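Local atomic coordinates of histidinol-phosphatase (Listeria monocytogenes serotype 4b str. H7858, PDB entry 6NLR), a protein that probably hydrolyses histidinol phosphate to histidinol and phosphate in histidine biosynthesis, using a trinuclear metal centre of the PHP family. Residues R3-H14 and F253-G261. Numbering follows the deposited sequence.
Sequences RDGHTHTEFCPH and FVYGSDSHG. With CO (cobalt (II) ion), chain F; MN (manganese (II) ion), chain D.
H6, H8, D258 and H260 meet where the first and last strands of a PHP-family barrel come together at the trinuclear metal site. H6 and H8 form the HxH pair characteristic of this family. H6 NE2 binds the cobalt ion at 2.1 Å, and H8 NE2 and D258 OD1 bind it too. E93 completes the protein ligands of this ion, and a water bound to it donates to D258 OD2; the D258 carboxylate also has N224 as a polar partner. The D258 carboxylate lies over one face of the H6 ring, but it meets the H8 ring at its edge, with the two planes only 22° apart. H260 NE2 binds a manganese ion at 2.2 Å, in a site shared with H14 and H40. The H260 ring makes an offset stack on H8, centroids 4.2 Å apart. H260 CG is anti to its carbonyl carbon (chi1 -77°), which lays the ring alongside H8. H260 ND1 donates to D258 O, and with the manganese bond on NE2 this helps set the ring's rotation. H8 N donates to S259 O at 2.8 Å. In the second shell, D4 OD1 accepts from H6 N and S257 N on opposite faces of its carboxylate, and the bond from H6 N closes an Asx turn. S257 OG gives D4 OD2 a very short bond of 2.5 Å. Further along, G5 N donates to Y255 O at 2.8 Å. V254 CG1 packs over one face of the R3 guanidinium, 3.7 Å from R3 NE, while R3 pairs with D117. The buried D4 carboxylate thus ties the backbone of H6 to the loop that carries D258. This second-shell grip probably helps hold two cobalt ligands from distant parts of the chain in place.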
loop_
_atom_site.group_PDB
_atom_site.type_symbol
_atom_site.label_atom_id
_atom_site.label_comp_id
_atom_site.label_asym_id
_atom_site.label_seq_id
_atom_site.Cartn_x
_atom_site.Cartn_y
_atom_site.Cartn_z
ATOM N N ARG A 3 -9.459 2.488 14.101
ATOM C CA ARG A 3 -8.250 1.732 13.730
ATOM C C ARG A 3 -7.599 2.370 12.501
ATOM O O ARG A 3 -8.314 2.646 11.512
ATOM C CB ARG A 3 -8.656 0.285 13.459
ATOM C CG ARG A 3 -7.519 -0.588 12.973
ATOM C CD ARG A 3 -7.918 -2.049 12.855
ATOM N NE ARG A 3 -6.774 -2.790 12.334
ATOM C CZ ARG A 3 -6.839 -3.976 11.742
ATOM N NH1 ARG A 3 -7.997 -4.603 11.607
ATOM N NH2 ARG A 3 -5.730 -4.540 11.286
ATOM N N ASP A 4 -6.280 2.538 12.544
ATOM C CA ASP A 4 -5.456 2.858 11.355
ATOM C C ASP A 4 -4.626 1.608 11.046
ATOM O O ASP A 4 -3.841 1.170 11.913
ATOM C CB ASP A 4 -4.647 4.143 11.571
ATOM C CG ASP A 4 -3.949 4.650 10.312
ATOM O OD1 ASP A 4 -3.884 3.885 9.296
ATOM O OD2 ASP A 4 -3.445 5.814 10.348
ATOM N N GLY A 5 -4.818 1.041 9.857
ATOM C CA GLY A 5 -4.140 -0.196 9.444
ATOM C C GLY A 5 -2.916 0.071 8.598
ATOM O O GLY A 5 -2.338 -0.924 8.112
ATOM N N HIS A 6 -2.485 1.329 8.415
ATOM C CA HIS A 6 -1.408 1.629 7.430
ATOM C C HIS A 6 -0.628 2.903 7.802
ATOM O O HIS A 6 -1.032 4.019 7.395
ATOM C CB HIS A 6 -2.032 1.651 6.031
ATOM C CG HIS A 6 -1.048 1.608 4.912
ATOM N ND1 HIS A 6 -1.418 1.219 3.641
ATOM C CD2 HIS A 6 0.254 1.949 4.845
ATOM C CE1 HIS A 6 -0.374 1.310 2.840
ATOM N NE2 HIS A 6 0.668 1.754 3.553
ATOM N N THR A 7 0.499 2.747 8.501
ATOM C CA THR A 7 1.397 3.883 8.857
ATOM C C THR A 7 2.860 3.494 8.658
ATOM O O THR A 7 3.191 2.275 8.688
ATOM C CB THR A 7 1.174 4.365 10.296
ATOM O OG1 THR A 7 1.737 3.407 11.201
ATOM C CG2 THR A 7 -0.292 4.584 10.585
ATOM N N HIS A 8 3.684 4.518 8.515
ATOM C CA HIS A 8 5.145 4.444 8.274
ATOM C C HIS A 8 5.872 5.186 9.398
ATOM O O HIS A 8 5.193 5.757 10.279
ATOM C CB HIS A 8 5.437 4.957 6.852
ATOM C CG HIS A 8 4.833 4.077 5.808
ATOM N ND1 HIS A 8 5.447 2.907 5.391
ATOM C CD2 HIS A 8 3.651 4.131 5.157
ATOM C CE1 HIS A 8 4.686 2.316 4.482
ATOM N NE2 HIS A 8 3.560 3.030 4.353
ATOM N N THR A 9 7.206 5.193 9.352
ATOM C CA THR A 9 8.086 5.585 10.475
ATOM C C THR A 9 9.316 6.315 9.948
ATOM O O THR A 9 9.437 6.486 8.711
ATOM C CB THR A 9 8.535 4.334 11.246
ATOM O OG1 THR A 9 9.450 3.572 10.447
ATOM C CG2 THR A 9 7.375 3.449 11.634
ATOM N N GLU A 10 10.224 6.678 10.858
ATOM C CA GLU A 10 11.559 7.244 10.526
ATOM C C GLU A 10 12.396 6.207 9.759
ATOM O O GLU A 10 13.391 6.616 9.163
ATOM C CB GLU A 10 12.286 7.762 11.775
ATOM C CG GLU A 10 12.699 6.685 12.786
ATOM C CD GLU A 10 11.632 6.229 13.792
ATOM O OE1 GLU A 10 10.410 6.511 13.594
ATOM O OE2 GLU A 10 12.007 5.544 14.753
ATOM N N PHE A 11 12.014 4.926 9.725
ATOM C CA PHE A 11 12.759 3.875 8.970
ATOM C C PHE A 11 12.427 3.939 7.471
ATOM O O PHE A 11 13.027 3.213 6.684
ATOM C CB PHE A 11 12.521 2.493 9.586
ATOM C CG PHE A 11 13.314 2.278 10.852
ATOM C CD1 PHE A 11 12.810 2.659 12.088
ATOM C CD2 PHE A 11 14.582 1.722 10.811
ATOM C CE1 PHE A 11 13.550 2.477 13.247
ATOM C CE2 PHE A 11 15.328 1.558 11.967
ATOM C CZ PHE A 11 14.807 1.923 13.184
ATOM N N CYS A 12 11.484 4.791 7.079
ATOM C CA CYS A 12 11.097 4.990 5.664
ATOM C C CYS A 12 12.004 6.060 5.054
ATOM O O CYS A 12 11.880 7.229 5.410
ATOM C CB CYS A 12 9.640 5.418 5.554
ATOM S SG CYS A 12 9.135 5.602 3.833
ATOM N N PRO A 13 12.902 5.730 4.103
ATOM C CA PRO A 13 13.836 6.722 3.558
ATOM C C PRO A 13 13.140 7.879 2.804
ATOM O O PRO A 13 13.691 8.937 2.770
ATOM C CB PRO A 13 14.775 5.926 2.619
ATOM C CG PRO A 13 14.509 4.457 2.958
ATOM C CD PRO A 13 13.082 4.403 3.486
ATOM N N HIS A 14 11.925 7.690 2.279
ATOM C CA HIS A 14 11.182 8.739 1.525
ATOM C C HIS A 14 10.120 9.420 2.405
ATOM O O HIS A 14 9.350 10.224 1.864
ATOM C CB HIS A 14 10.545 8.159 0.256
ATOM C CG HIS A 14 9.646 6.989 0.477
ATOM N ND1 HIS A 14 8.292 7.099 0.711
ATOM C CD2 HIS A 14 9.911 5.665 0.453
ATOM C CE1 HIS A 14 7.778 5.893 0.847
ATOM N NE2 HIS A 14 8.745 4.999 0.700
ATOM N N PHE A 253 -13.052 -3.687 5.047
ATOM C CA PHE A 253 -12.112 -2.559 4.835
ATOM C C PHE A 253 -11.492 -2.193 6.178
ATOM O O PHE A 253 -12.183 -2.232 7.170
ATOM C CB PHE A 253 -12.841 -1.354 4.237
ATOM C CG PHE A 253 -13.090 -1.453 2.757
ATOM C CD1 PHE A 253 -12.071 -1.181 1.852
ATOM C CD2 PHE A 253 -14.332 -1.838 2.273
ATOM C CE1 PHE A 253 -12.308 -1.276 0.493
ATOM C CE2 PHE A 253 -14.569 -1.909 0.916
ATOM C CZ PHE A 253 -13.557 -1.625 0.027
ATOM N N VAL A 254 -10.201 -1.877 6.169
ATOM C CA VAL A 254 -9.502 -1.218 7.300
ATOM C C VAL A 254 -9.002 0.138 6.799
ATOM O O VAL A 254 -8.242 0.158 5.812
ATOM C CB VAL A 254 -8.343 -2.091 7.813
ATOM C CG1 VAL A 254 -7.666 -1.453 9.019
ATOM C CG2 VAL A 254 -8.803 -3.515 8.109
ATOM N N TYR A 255 -9.430 1.213 7.452
ATOM C CA TYR A 255 -8.911 2.588 7.232
ATOM C C TYR A 255 -7.388 2.561 7.274
ATOM O O TYR A 255 -6.842 1.979 8.212
ATOM C CB TYR A 255 -9.417 3.557 8.291
ATOM C CG TYR A 255 -8.674 4.875 8.333
ATOM C CD1 TYR A 255 -8.910 5.861 7.390
ATOM C CD2 TYR A 255 -7.725 5.136 9.311
ATOM C CE1 TYR A 255 -8.245 7.078 7.433
ATOM C CE2 TYR A 255 -7.059 6.352 9.384
ATOM C CZ TYR A 255 -7.336 7.339 8.445
ATOM O OH TYR A 255 -6.680 8.531 8.483
ATOM N N GLY A 256 -6.748 3.167 6.284
ATOM C CA GLY A 256 -5.285 3.346 6.211
ATOM C C GLY A 256 -4.957 4.773 5.809
ATOM O O GLY A 256 -5.329 5.147 4.674
ATOM N N SER A 257 -4.320 5.541 6.706
ATOM C CA SER A 257 -3.858 6.934 6.470
ATOM C C SER A 257 -2.656 6.935 5.520
ATOM O O SER A 257 -2.401 7.959 4.886
ATOM C CB SER A 257 -3.484 7.599 7.779
ATOM O OG SER A 257 -2.375 6.933 8.406
ATOM N N ASP A 258 -1.912 5.837 5.462
ATOM C CA ASP A 258 -0.588 5.787 4.792
ATOM C C ASP A 258 0.310 6.914 5.336
ATOM O O ASP A 258 1.026 7.543 4.538
ATOM C CB ASP A 258 -0.747 5.848 3.277
ATOM C CG ASP A 258 0.181 4.893 2.558
ATOM O OD1 ASP A 258 1.238 4.580 3.123
ATOM O OD2 ASP A 258 -0.188 4.436 1.467
ATOM N N SER A 259 0.260 7.180 6.638
ATOM C CA SER A 259 0.956 8.331 7.277
ATOM C C SER A 259 2.476 8.162 7.151
ATOM O O SER A 259 2.982 7.069 7.495
ATOM C CB SER A 259 0.517 8.483 8.708
ATOM O OG SER A 259 -0.812 8.995 8.770
ATOM N N HIS A 260 3.171 9.191 6.664
ATOM C CA HIS A 260 4.650 9.256 6.590
ATOM C C HIS A 260 5.177 10.323 7.561
ATOM O O HIS A 260 6.420 10.577 7.574
ATOM C CB HIS A 260 5.063 9.472 5.138
ATOM C CG HIS A 260 4.953 8.217 4.347
ATOM N ND1 HIS A 260 3.748 7.663 3.990
ATOM C CD2 HIS A 260 5.899 7.387 3.859
ATOM C CE1 HIS A 260 3.949 6.565 3.297
ATOM N NE2 HIS A 260 5.248 6.358 3.210
ATOM N N GLY A 261 4.279 10.873 8.380
ATOM C CA GLY A 261 4.592 11.900 9.378
ATOM C C GLY A 261 3.383 12.223 10.233
ATOM O O GLY A 261 2.283 11.723 9.932
HETATM CO CO CO F . 2.302 2.710 2.577
HETATM MN MN MN D . 6.074 4.992 1.742
HETATM O O HOH W 1 -10.850 0.913 10.120
HETATM O O HOH W 2 7.473 7.824 7.211
HETATM O O HOH W 3 1.457 2.590 0.543
#